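Local coordinates for capsid protein (Turnip yellow mosaic virus, PDB 2FZ2) that self-assembles in 180 copies into the T=3 icosahedral capsid that encloses the single-stranded RNA genome of the virus, at residues P28-Q33 against T176-S181; D46-L51 against P101-Q106; T63-H68 against L183-S188; C94-Q99 against S150-I155. All coordinates share one frame; numbering follows the deposited sequence.

Contact 1 (P28-Q33 against T176-S181)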
loop_
_atom_site.group_PDB
_atom_site.type_symbol
_atom_site.label_atom_id
_atom_site.label_comp_id
_atom_site.label_asym_id
_atom_site.label_seq_id
_atom_site.Cartn_x
_atom_site.Cartn_y
_atom_site.Cartn_z
ATOM N N PRO D 28 27.999 64.994 -83.048
ATOM C CA PRO D 28 29.310 65.502 -83.439
ATOM C C PRO D 28 29.773 66.470 -82.362
ATOM O O PRO D 28 28.968 66.973 -81.566
ATOM C CB PRO D 28 29.043 66.195 -84.768
ATOM C CG PRO D 28 27.596 66.626 -84.677
ATOM C CD PRO D 28 26.926 65.877 -83.526
ATOM N N PHE D 29 31.073 66.711 -82.326
ATOM C CA PHE D 29 31.627 67.609 -81.342
ATOM C C PHE D 29 31.178 68.996 -81.732
ATOM O O PHE D 29 31.029 69.311 -82.924
ATOM C CB PHE D 29 33.157 67.531 -81.325
ATOM C CG PHE D 29 33.695 66.134 -81.423
ATOM C CD1 PHE D 29 33.480 65.361 -82.576
ATOM C CD2 PHE D 29 34.408 65.575 -80.363
ATOM C CE1 PHE D 29 33.971 64.035 -82.674
ATOM C CE2 PHE D 29 34.908 64.250 -80.440
ATOM C CZ PHE D 29 34.687 63.477 -81.600
ATOM N N THR D 30 30.963 69.816 -80.711
ATOM C CA THR D 30 30.522 71.182 -80.892
ATOM C C THR D 30 31.428 72.121 -80.145
ATOM O O THR D 30 31.879 71.790 -79.045
ATOM C CB THR D 30 29.158 71.381 -80.295
ATOM O OG1 THR D 30 28.410 70.173 -80.432
ATOM C CG2 THR D 30 28.454 72.526 -80.968
ATOM N N ILE D 31 31.704 73.277 -80.742
ATOM C CA ILE D 31 32.501 74.296 -80.069
ATOM C C ILE D 31 31.696 75.564 -80.182
ATOM O O ILE D 31 30.823 75.670 -81.040
ATOM C CB ILE D 31 33.846 74.608 -80.732
ATOM C CG1 ILE D 31 33.665 74.646 -82.235
ATOM C CG2 ILE D 31 34.925 73.644 -80.276
ATOM C CD1 ILE D 31 34.540 75.697 -82.873
ATOM N N LYS D 32 32.002 76.521 -79.314
ATOM C CA LYS D 32 31.323 77.803 -79.320
ATOM C C LYS D 32 32.364 78.864 -79.687
ATOM O O LYS D 32 33.556 78.709 -79.392
ATOM C CB LYS D 32 30.741 78.119 -77.934
ATOM C CG LYS D 32 29.532 77.278 -77.503
ATOM C CD LYS D 32 29.028 77.656 -76.078
ATOM C CE LYS D 32 28.097 76.581 -75.466
ATOM N NZ LYS D 32 27.865 76.748 -73.993
ATOM N N GLN D 33 31.901 79.926 -80.338
ATOM C CA GLN D 33 32.742 81.048 -80.726
ATOM C C GLN D 33 31.871 82.293 -80.521
ATOM O O GLN D 33 30.697 82.296 -80.885
ATOM C CB GLN D 33 33.164 80.917 -82.179
ATOM C CG GLN D 33 34.385 80.048 -82.371
ATOM C CD GLN D 33 35.694 80.804 -82.212
ATOM O OE1 GLN D 33 35.718 82.004 -81.933
ATOM N NE2 GLN D 33 36.798 80.095 -82.392
ATOM N N THR D 176 27.300 84.856 -79.019
ATOM C CA THR D 176 28.169 83.714 -79.221
ATOM C C THR D 176 27.355 82.605 -79.884
ATOM O O THR D 176 26.151 82.473 -79.636
ATOM C CB THR D 176 28.784 83.246 -77.862
ATOM O OG1 THR D 176 28.517 81.855 -77.658
ATOM C CG2 THR D 176 28.204 84.052 -76.693
ATOM N N LEU D 177 27.992 81.825 -80.750
ATOM C CA LEU D 177 27.273 80.753 -81.431
ATOM C C LEU D 177 27.977 79.402 -81.329
ATOM O O LEU D 177 29.185 79.333 -81.101
ATOM C CB LEU D 177 27.040 81.134 -82.903
ATOM C CG LEU D 177 28.109 82.029 -83.511
ATOM C CD1 LEU D 177 29.314 81.186 -83.650
ATOM C CD2 LEU D 177 27.723 82.588 -84.847
ATOM N N SER D 178 27.204 78.329 -81.470
ATOM C CA SER D 178 27.745 76.981 -81.407
ATOM C C SER D 178 27.759 76.395 -82.811
ATOM O O SER D 178 26.892 76.693 -83.628
ATOM C CB SER D 178 26.874 76.102 -80.514
ATOM O OG SER D 178 25.992 75.324 -81.311
ATOM N N MET D 179 28.731 75.549 -83.100
ATOM C CA MET D 179 28.779 74.957 -84.420
ATOM C C MET D 179 29.379 73.573 -84.394
ATOM O O MET D 179 30.075 73.197 -83.441
ATOM C CB MET D 179 29.585 75.843 -85.360
ATOM C CG MET D 179 30.768 76.513 -84.708
ATOM S SD MET D 179 31.057 78.114 -85.458
ATOM C CE MET D 179 32.847 78.112 -85.630
ATOM N N HIS D 180 29.090 72.813 -85.446
ATOM C CA HIS D 180 29.613 71.470 -85.574
ATOM C C HIS D 180 29.565 71.023 -87.020
ATOM O O HIS D 180 29.157 71.791 -87.903
ATOM C CB HIS D 180 28.838 70.500 -84.672
ATOM C CG HIS D 180 27.377 70.375 -84.993
ATOM N ND1 HIS D 180 26.828 70.790 -86.186
ATOM C CD2 HIS D 180 26.359 69.834 -84.280
ATOM C CE1 HIS D 180 25.536 70.506 -86.194
ATOM N NE2 HIS D 180 25.226 69.926 -85.050
ATOM N N SER D 181 30.006 69.789 -87.256
ATOM C CA SER D 181 30.013 69.207 -88.594
ATOM C C SER D 181 30.831 70.038 -89.570
ATOM O O SER D 181 30.371 71.056 -90.079
ATOM C CB SER D 181 28.582 69.059 -89.114
ATOM O OG SER D 181 27.754 68.393 -88.170
#
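Strands 30-33 and 176-180 run antiparallel, their segment axes 4.6 Å apart at closest approach and 155° between N-to-C directions, joined by two reciprocal pairs of backbone hydrogen bonds. Ile31 N gives to Met179 O and Met179 N returns to Ile31 O (2.9 Å); Gln33 N gives to Leu177 O and Leu177 N to Gln33 O (2.7 Å). Between them Lys32 faces Ser178 in a non-hydrogen-bonded pair, where Lys32 CA passes 3.2 Å from Leu177 O in a CA-H...O contact.

Ile31, Gln33, Leu177 and Met179 share one face of the sheet. The bent Met179 chain, with CG lodged between its own backbone N and carbonyl carbon (chi1 36°), carries CE across to Ile31 CD1 at 4.0 Å and to Gln33 CG at 4.1 Å. Leu177 CD1 meets Gln33 CB. The Gln33 amide itself turns away to another subunit, where NE2 is hydrogen-bonded to the carbonyl of Phe65. Lys32 and Ser178 lie on the opposite face, with Lys32 CG against Ser178 CB. Ahead of Thr30 the Pro28 ring approaches the imidazole of His180 obliquely, Pro28 CG lying 3.5 Å from His180 CD2.

Strand 66-80 flanks 169-182 on its other side, and this antiparallel pairing belongs to one sheet of the viral jelly-roll beta-sandwich, here at a subunit boundary.

Contact 2 (D46-L51 against P101-Q106); sequences DAEASL and PVTPTQ
Pro104 lies against Glu48 and Ser50, seating the loop 101-106 on an outermost strand, within this chain, of the four-stranded sheet of the jelly-roll coat protein. Glu48 and Ser50 both direct their CB toward the loop, while Ala49 between them points away, as expected along an extended strand. Glu48 meets the proline at two places: its CB lies 3.9 Å from Pro104 CB, and its carboxylate atom OE2 lies 3.8 Å from Pro104 CG. The two side chains cross at about a right angle. A bend at chi2 (143°) brings the carboxylate back alongside Pro104 after CG has left between the backbone N and carbonyl carbon. From farther along the strand, Ser50 OG reaches Pro104 CD at 3.7 Å. Glu48 and Ser50 thus both meet carbon atoms of Pro104, and the contact is mainly van der Waals in character.

Behind the proline, the loop holds its own shape. Pro104 and Thr105 form the start of a short 3-10 segment, and Gln106 N closes on Thr103 O with a backbone hydrogen bond of 2.8 Å. Leu154 of the adjacent strand 151-158 touches both Ser50 and Pro104. Outside the chain, Pro101 and Val102 pack on Thr185 of a neighbouring subunit. Beside the Glu48 carboxylate, whose OE1 is 3.6 Å from Thr105 OG1, the hydroxyls of Thr103 and Thr105 are hydrogen-bonded to each other, OG1 to OG1, at 2.8 Å.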
loop_
_atom_site.group_PDB
_atom_site.type_symbol
_atom_site.label_atom_id
_atom_site.label_comp_id
_atom_site.label_asym_id
_atom_site.label_seq_id
_atom_site.Cartn_x
_atom_site.Cartn_y
_atom_site.Cartn_z
ATOM N N ASP D 46 19.991 111.551 -89.293
ATOM C CA ASP D 46 18.990 110.525 -89.052
ATOM C C ASP D 46 19.404 109.444 -90.026
ATOM O O ASP D 46 19.858 109.730 -91.144
ATOM C CB ASP D 46 17.567 110.979 -89.403
ATOM C CG ASP D 46 17.223 112.333 -88.842
ATOM O OD1 ASP D 46 18.029 113.274 -89.026
ATOM O OD2 ASP D 46 16.139 112.459 -88.229
ATOM N N ALA D 47 19.277 108.202 -89.601
ATOM C CA ALA D 47 19.622 107.098 -90.459
ATOM C C ALA D 47 18.971 105.907 -89.833
ATOM O O ALA D 47 18.486 105.982 -88.704
ATOM C CB ALA D 47 21.110 106.916 -90.510
ATOM N N GLU D 48 18.933 104.809 -90.569
ATOM C CA GLU D 48 18.328 103.611 -90.035
ATOM C C GLU D 48 19.068 102.417 -90.580
ATOM O O GLU D 48 19.854 102.542 -91.526
ATOM C CB GLU D 48 16.848 103.546 -90.412
ATOM C CG GLU D 48 16.525 104.006 -91.824
ATOM C CD GLU D 48 15.427 103.167 -92.462
ATOM O OE1 GLU D 48 14.249 103.606 -92.440
ATOM O OE2 GLU D 48 15.745 102.067 -92.982
ATOM N N ALA D 49 18.830 101.263 -89.974
ATOM C CA ALA D 49 19.485 100.051 -90.415
ATOM C C ALA D 49 18.718 98.819 -90.000
ATOM O O ALA D 49 18.211 98.726 -88.880
ATOM C CB ALA D 49 20.876 99.995 -89.861
ATOM N N SER D 50 18.622 97.876 -90.924
ATOM C CA SER D 50 17.934 96.624 -90.664
ATOM C C SER D 50 18.881 95.575 -91.150
ATOM O O SER D 50 19.461 95.700 -92.235
ATOM C CB SER D 50 16.624 96.516 -91.457
ATOM O OG SER D 50 16.383 97.678 -92.240
ATOM N N LEU D 51 19.068 94.540 -90.355
ATOM C CA LEU D 51 19.955 93.503 -90.819
ATOM C C LEU D 51 19.785 92.127 -90.206
ATOM O O LEU D 51 19.666 91.951 -88.992
ATOM C CB LEU D 51 21.406 93.958 -90.694
ATOM C CG LEU D 51 21.998 93.759 -89.318
ATOM C CD1 LEU D 51 23.352 94.399 -89.249
ATOM C CD2 LEU D 51 21.054 94.352 -88.308
ATOM N N PRO D 101 8.261 91.853 -92.291
ATOM C CA PRO D 101 8.457 92.942 -93.246
ATOM C C PRO D 101 8.505 94.324 -92.643
ATOM O O PRO D 101 8.374 95.312 -93.371
ATOM C CB PRO D 101 7.265 92.805 -94.160
ATOM C CG PRO D 101 6.176 92.381 -93.195
ATOM C CD PRO D 101 6.847 91.451 -92.216
ATOM N N VAL D 102 8.671 94.419 -91.331
ATOM C CA VAL D 102 8.705 95.745 -90.742
ATOM C C VAL D 102 9.973 96.478 -91.043
ATOM O O VAL D 102 11.045 95.885 -91.231
ATOM C CB VAL D 102 8.543 95.734 -89.247
ATOM C CG1 VAL D 102 7.351 96.587 -88.884
ATOM C CG2 VAL D 102 8.372 94.331 -88.755
ATOM N N THR D 103 9.833 97.787 -91.104
ATOM C CA THR D 103 10.953 98.639 -91.388
ATOM C C THR D 103 11.180 99.471 -90.132
ATOM O O THR D 103 10.256 99.701 -89.355
ATOM C CB THR D 103 10.639 99.520 -92.624
ATOM O OG1 THR D 103 11.222 100.821 -92.475
ATOM C CG2 THR D 103 9.144 99.667 -92.795
ATOM N N PRO D 104 12.425 99.897 -89.895
ATOM C CA PRO D 104 12.749 100.705 -88.716
ATOM C C PRO D 104 11.798 101.887 -88.484
ATOM O O PRO D 104 11.562 102.293 -87.345
ATOM C CB PRO D 104 14.175 101.164 -88.990
ATOM C CG PRO D 104 14.745 100.087 -89.855
ATOM C CD PRO D 104 13.616 99.625 -90.721
ATOM N N THR D 105 11.266 102.441 -89.567
ATOM C CA THR D 105 10.338 103.565 -89.483
ATOM C C THR D 105 9.161 103.239 -88.569
ATOM O O THR D 105 8.653 104.090 -87.832
ATOM C CB THR D 105 9.769 103.911 -90.870
ATOM O OG1 THR D 105 10.717 103.558 -91.889
ATOM C CG2 THR D 105 9.459 105.394 -90.953
ATOM N N GLN D 106 8.737 101.987 -88.620
ATOM C CA GLN D 106 7.607 101.546 -87.831
ATOM C C GLN D 106 7.967 100.727 -86.600
ATOM O O GLN D 106 7.250 99.798 -86.245
ATOM C CB GLN D 106 6.662 100.739 -88.720
ATOM C CG GLN D 106 7.360 99.815 -89.704
ATOM C CD GLN D 106 6.668 99.777 -91.047
ATOM O OE1 GLN D 106 6.172 98.731 -91.478
ATOM N NE2 GLN D 106 6.633 100.924 -91.725
#

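Contact 3 (T63-H68 against L183-S188)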
loop_
_atom_site.group_PDB
_atom_site.type_symbol
_atom_site.label_atom_id
_atom_site.label_comp_id
_atom_site.label_asym_id
_atom_site.label_seq_id
_atom_site.Cartn_x
_atom_site.Cartn_y
_atom_site.Cartn_z
ATOM N N THR D 63 31.735 80.718 -89.211
ATOM C CA THR D 63 31.050 79.541 -89.709
ATOM C C THR D 63 31.646 78.935 -90.965
ATOM O O THR D 63 31.356 77.782 -91.291
ATOM C CB THR D 63 29.631 79.869 -90.002
ATOM O OG1 THR D 63 29.586 80.831 -91.069
ATOM C CG2 THR D 63 28.977 80.408 -88.752
ATOM N N THR D 64 32.432 79.711 -91.702
ATOM C CA THR D 64 33.080 79.162 -92.885
ATOM C C THR D 64 33.645 77.875 -92.315
ATOM O O THR D 64 34.196 77.908 -91.208
ATOM C CB THR D 64 34.297 79.989 -93.311
ATOM O OG1 THR D 64 33.913 81.339 -93.612
ATOM C CG2 THR D 64 34.939 79.347 -94.509
ATOM N N PHE D 65 33.506 76.757 -93.020
ATOM C CA PHE D 65 34.049 75.467 -92.536
ATOM C C PHE D 65 33.166 74.574 -91.670
ATOM O O PHE D 65 33.572 73.463 -91.339
ATOM C CB PHE D 65 35.388 75.644 -91.796
ATOM C CG PHE D 65 36.501 76.175 -92.665
ATOM C CD1 PHE D 65 37.081 77.410 -92.400
ATOM C CD2 PHE D 65 36.927 75.475 -93.785
ATOM C CE1 PHE D 65 38.066 77.942 -93.251
ATOM C CE2 PHE D 65 37.905 76.001 -94.633
ATOM C CZ PHE D 65 38.472 77.237 -94.365
ATOM N N TYR D 66 31.984 75.043 -91.281
ATOM C CA TYR D 66 31.074 74.200 -90.504
ATOM C C TYR D 66 29.737 74.134 -91.235
ATOM O O TYR D 66 29.355 75.069 -91.939
ATOM C CB TYR D 66 30.888 74.744 -89.089
ATOM C CG TYR D 66 32.188 74.853 -88.355
ATOM C CD1 TYR D 66 33.012 75.952 -88.551
ATOM C CD2 TYR D 66 32.629 73.833 -87.517
ATOM C CE1 TYR D 66 34.253 76.040 -87.940
ATOM C CE2 TYR D 66 33.871 73.902 -86.893
ATOM C CZ TYR D 66 34.682 75.011 -87.115
ATOM O OH TYR D 66 35.940 75.103 -86.556
ATOM N N ARG D 67 29.029 73.021 -91.087
ATOM C CA ARG D 67 27.764 72.876 -91.774
ATOM C C ARG D 67 26.595 73.417 -90.966
ATOM O O ARG D 67 25.618 73.897 -91.553
ATOM C CB ARG D 67 27.529 71.409 -92.150
ATOM C CG ARG D 67 28.739 70.721 -92.772
ATOM C CD ARG D 67 28.357 69.948 -94.024
ATOM N NE ARG D 67 28.098 68.525 -93.774
ATOM C CZ ARG D 67 26.911 67.943 -93.946
ATOM N NH1 ARG D 67 25.885 68.675 -94.366
ATOM N NH2 ARG D 67 26.746 66.639 -93.706
ATOM N N HIS D 68 26.686 73.339 -89.636
ATOM C CA HIS D 68 25.620 73.856 -88.782
ATOM C C HIS D 68 26.159 74.750 -87.704
ATOM O O HIS D 68 27.271 74.539 -87.213
ATOM C CB HIS D 68 24.837 72.747 -88.099
ATOM C CG HIS D 68 24.535 71.594 -88.988
ATOM N ND1 HIS D 68 23.345 71.479 -89.671
ATOM C CD2 HIS D 68 25.270 70.509 -89.317
ATOM C CE1 HIS D 68 23.360 70.369 -90.386
ATOM N NE2 HIS D 68 24.517 69.762 -90.188
ATOM N N LEU D 183 32.719 71.356 -92.898
ATOM C CA LEU D 183 32.298 71.431 -94.276
ATOM C C LEU D 183 33.513 71.099 -95.103
ATOM O O LEU D 183 34.401 71.921 -95.277
ATOM C CB LEU D 183 31.811 72.837 -94.601
ATOM C CG LEU D 183 31.039 73.051 -95.897
ATOM C CD1 LEU D 183 31.730 74.137 -96.697
ATOM C CD2 LEU D 183 30.952 71.747 -96.696
ATOM N N ILE D 184 33.542 69.884 -95.622
ATOM C CA ILE D 184 34.670 69.409 -96.414
ATOM C C ILE D 184 34.933 70.204 -97.704
ATOM O O ILE D 184 34.388 69.889 -98.749
ATOM C CB ILE D 184 34.468 67.920 -96.747
ATOM C CG1 ILE D 184 33.615 67.251 -95.651
ATOM C CG2 ILE D 184 35.792 67.235 -96.843
ATOM C CD1 ILE D 184 32.031 67.429 -95.793
ATOM N N THR D 185 35.781 71.227 -97.621
ATOM C CA THR D 185 36.110 72.057 -98.780
ATOM C C THR D 185 37.630 72.205 -98.921
ATOM O O THR D 185 38.400 71.441 -98.312
ATOM C CB THR D 185 35.459 73.464 -98.641
ATOM O OG1 THR D 185 35.914 74.337 -99.685
ATOM C CG2 THR D 185 35.817 74.073 -97.313
ATOM N N ASP D 186 38.050 73.165 -99.744
ATOM C CA ASP D 186 39.460 73.439 -99.956
ATOM C C ASP D 186 39.933 74.274 -98.780
ATOM O O ASP D 186 39.559 75.434 -98.620
ATOM C CB ASP D 186 39.692 74.207 -101.262
ATOM C CG ASP D 186 41.120 74.751 -101.381
ATOM O OD1 ASP D 186 41.917 74.578 -100.435
ATOM O OD2 ASP D 186 41.457 75.359 -102.419
ATOM N N THR D 187 40.771 73.660 -97.963
ATOM C CA THR D 187 41.311 74.281 -96.776
ATOM C C THR D 187 42.503 75.172 -97.072
ATOM O O THR D 187 42.808 76.055 -96.291
ATOM C CB THR D 187 41.733 73.197 -95.796
ATOM O OG1 THR D 187 42.702 72.337 -96.423
ATOM C CG2 THR D 187 40.534 72.352 -95.421
ATOM N N SER D 188 43.179 74.945 -98.194
ATOM C CA SER D 188 44.355 75.740 -98.537
ATOM C C SER D 188 43.970 77.167 -98.897
ATOM O O SER D 188 43.980 77.556 -100.063
ATOM C CB SER D 188 45.132 75.065 -99.675
ATOM O OG SER D 188 45.776 73.861 -99.235
#
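The Phe65 ring meets the C-terminal tail along its CD2-CE2 side: Thr185 CG2 approaches Phe65 CE2 obliquely at 3.9 Å, and the carbonyl oxygen of Asp186 lies at the ring edge, near its plane, 4.4 Å from Phe65 CE2. Thr187 CA adds a second oblique contact with CE2. One ring face carries Thr64 CG2 from within the same loop, 3.5 Å above the plane and offset toward the rim. The CB of Phe65 points away from the tail, but CG set anti to the carbonyl carbon (chi1 -64°) lets the ring reach it. At the neighbouring Tyr66 ring, Thr63 O sits at the edge, in plane.

Residues 63 to 66 form a type II beta turn that leads from helix 57-63 into strand 66-80 of the jelly roll, closed by Tyr66 N on Thr63 O at 2.8 Å. The turn presents Phe65 O to the tail, and Leu183 N bonds to it at 2.8 Å (N-H...O angle 160°). The donor stands above the carbonyl plane, 63° out of it, rather than on a lone pair.

Leu183 CB rests against the Phe65 carbonyl group, while Leu183 CA lies 3.9 Å from Arg67 CG. Farther out, Leu183 CD2 touches Arg67 CD at 4.1 Å, the two side chains crossing at about a right angle. Bends at chi2 and chi3 steer the Arg67 guanidinium to a different subunit, where NH1 forms a salt bridge with Asp149 and NE is hydrogen-bonded to Thr15.

Contact 4 (C94-Q99 against S150-I155); sequences CWVPAQ and SPKLLI. Unlike the reference sequence in segment 94-99: Gln99 (reference Asn).
Ala98 N donates to Ser150 O at 2.7 Å, the N-H...O angle being 162°, and closes the end of an antiparallel pair formed by strands 94-97 and 151-155. Farther along, Val96 N bonds to Lys152 O, while the return bond from Lys152 N to Val96 O is weak. Cys94 and Leu154 exchange two more bonds, Leu154 N reaching Cys94 O at 2.9 Å.

On one face of the sheet, Leu153 lies against the indole of Trp95 in a CH-pi contact: Leu153 CD1 stands 3.5 Å from the centroid of the Trp95 six-membered ring, 4° off its normal. Leu153 CB meets Trp95 CZ3 at 3.5 Å. Trp95 NE1, in the five-membered ring, is hydrogen-bonded to Val130 O.

On the opposite face Val96 and Lys152 lie side by side, Val96 CG1 3.7 Å from Lys152 CD. With chi1 at -176°, Lys152 CG lies anti to its own N, which starts the chain along Val96. Apolar side-chain atoms meet on both faces of the two inner strands of the four-stranded sheet of the jelly roll, and the lysine contributes its aliphatic stem to the packing while its ammonium finds a backbone acceptor, Ser100 O.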
loop_
_atom_site.group_PDB
_atom_site.type_symbol
_atom_site.label_atom_id
_atom_site.label_comp_id
_atom_site.label_asym_id
_atom_site.label_seq_id
_atom_site.Cartn_x
_atom_site.Cartn_y
_atom_site.Cartn_z
ATOM N N CYS D 94 14.627 97.169 -82.269
ATOM C CA CYS D 94 13.694 96.079 -82.299
ATOM C C CYS D 94 14.210 94.798 -82.911
ATOM O O CYS D 94 14.757 94.779 -84.017
ATOM C CB CYS D 94 12.425 96.498 -83.008
ATOM S SG CYS D 94 11.061 95.484 -82.460
ATOM N N TRP D 95 14.035 93.722 -82.160
ATOM C CA TRP D 95 14.452 92.412 -82.607
ATOM C C TRP D 95 13.231 91.839 -83.303
ATOM O O TRP D 95 12.116 91.920 -82.791
ATOM C CB TRP D 95 14.845 91.546 -81.413
ATOM C CG TRP D 95 16.200 91.850 -80.850
ATOM C CD1 TRP D 95 16.485 92.301 -79.595
ATOM C CD2 TRP D 95 17.451 91.693 -81.510
ATOM N NE1 TRP D 95 17.843 92.434 -79.432
ATOM C CE2 TRP D 95 18.459 92.066 -80.595
ATOM C CE3 TRP D 95 17.820 91.272 -82.789
ATOM C CZ2 TRP D 95 19.809 92.031 -80.919
ATOM C CZ3 TRP D 95 19.159 91.236 -83.111
ATOM C CH2 TRP D 95 20.142 91.614 -82.179
ATOM N N VAL D 96 13.444 91.242 -84.463
ATOM C CA VAL D 96 12.338 90.709 -85.229
ATOM C C VAL D 96 12.803 89.589 -86.177
ATOM O O VAL D 96 13.936 89.595 -86.650
ATOM C CB VAL D 96 11.695 91.878 -86.007
ATOM C CG1 VAL D 96 12.215 91.923 -87.417
ATOM C CG2 VAL D 96 10.213 91.759 -85.985
ATOM N N PRO D 97 11.941 88.598 -86.443
ATOM C CA PRO D 97 12.367 87.524 -87.348
ATOM C C PRO D 97 12.518 87.980 -88.786
ATOM O O PRO D 97 11.699 88.732 -89.294
ATOM C CB PRO D 97 11.286 86.458 -87.197
ATOM C CG PRO D 97 10.098 87.176 -86.650
ATOM C CD PRO D 97 10.584 88.386 -85.914
ATOM N N ALA D 98 13.578 87.516 -89.428
ATOM C CA ALA D 98 13.875 87.861 -90.806
ATOM C C ALA D 98 12.637 88.061 -91.679
ATOM O O ALA D 98 12.575 88.992 -92.505
ATOM C CB ALA D 98 14.748 86.778 -91.410
ATOM N N GLN D 99 11.663 87.172 -91.490
ATOM C CA GLN D 99 10.426 87.178 -92.256
ATOM C C GLN D 99 9.468 88.317 -91.978
ATOM O O GLN D 99 8.498 88.496 -92.709
ATOM C CB GLN D 99 9.697 85.885 -92.032
ATOM C CG GLN D 99 9.790 85.408 -90.633
ATOM C CD GLN D 99 9.195 84.024 -90.492
ATOM O OE1 GLN D 99 9.153 83.447 -89.395
ATOM N NE2 GLN D 99 8.722 83.473 -91.612
ATOM N N SER D 150 15.355 83.792 -88.897
ATOM C CA SER D 150 16.563 84.027 -88.102
ATOM C C SER D 150 16.436 85.464 -87.606
ATOM O O SER D 150 15.636 86.247 -88.129
ATOM C CB SER D 150 17.817 83.902 -88.966
ATOM O OG SER D 150 17.444 83.837 -90.333
ATOM N N PRO D 151 17.220 85.834 -86.598
ATOM C CA PRO D 151 17.159 87.191 -86.055
ATOM C C PRO D 151 17.537 88.272 -87.040
ATOM O O PRO D 151 18.483 88.114 -87.832
ATOM C CB PRO D 151 18.106 87.143 -84.872
ATOM C CG PRO D 151 18.241 85.674 -84.565
ATOM C CD PRO D 151 18.191 85.005 -85.885
ATOM N N LYS D 152 16.775 89.360 -86.969
ATOM C CA LYS D 152 16.930 90.549 -87.807
ATOM C C LYS D 152 16.900 91.716 -86.831
ATOM O O LYS D 152 16.060 91.760 -85.938
ATOM C CB LYS D 152 15.747 90.662 -88.782
ATOM C CG LYS D 152 15.786 91.806 -89.810
ATOM C CD LYS D 152 14.387 92.004 -90.444
ATOM C CE LYS D 152 14.429 92.290 -91.955
ATOM N NZ LYS D 152 13.229 93.067 -92.454
ATOM N N LEU D 153 17.807 92.668 -86.982
ATOM C CA LEU D 153 17.801 93.784 -86.056
ATOM C C LEU D 153 17.420 95.087 -86.726
ATOM O O LEU D 153 17.948 95.439 -87.786
ATOM C CB LEU D 153 19.161 93.931 -85.391
ATOM C CG LEU D 153 19.290 95.174 -84.522
ATOM C CD1 LEU D 153 18.837 94.861 -83.112
ATOM C CD2 LEU D 153 20.717 95.633 -84.526
ATOM N N LEU D 154 16.501 95.806 -86.094
ATOM C CA LEU D 154 16.032 97.068 -86.625
ATOM C C LEU D 154 16.516 98.215 -85.782
ATOM O O LEU D 154 16.307 98.215 -84.570
ATOM C CB LEU D 154 14.511 97.076 -86.651
ATOM C CG LEU D 154 13.929 96.057 -87.625
ATOM C CD1 LEU D 154 12.418 96.120 -87.627
ATOM C CD2 LEU D 154 14.465 96.352 -89.007
ATOM N N ILE D 155 17.151 99.195 -86.418
ATOM C CA ILE D 155 17.640 100.369 -85.691
ATOM C C ILE D 155 17.204 101.670 -86.342
ATOM O O ILE D 155 17.307 101.830 -87.563
ATOM C CB ILE D 155 19.169 100.431 -85.621
ATOM C CG1 ILE D 155 19.734 99.170 -84.978
ATOM C CG2 ILE D 155 19.577 101.651 -84.844
ATOM C CD1 ILE D 155 19.277 98.968 -83.589
#

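Overall arrangement
Contacts 1 and 3 touch, with centres 13 Å apart: strand 66-80 leaves the turn of contact 3 and pairs with strand 169-182 of contact 1, where Ser181 O lies 2.6 Å from Arg67 N, a probable hydrogen bond. Contacts 2 and 4, with centres 10 Å apart, share the four-stranded sheet; Ala49 O is 2.7 Å from Ile155 N, again a probable hydrogen bond. Contacts 1 and 2 lie on opposite sides of the chain's centre, their centres 31 Å apart. Contact 4 comes within about 12 Å of the RNA at the nearest atom, contact 3 only within about 27 Å. Every contact also reaches neighbouring subunits of the capsid.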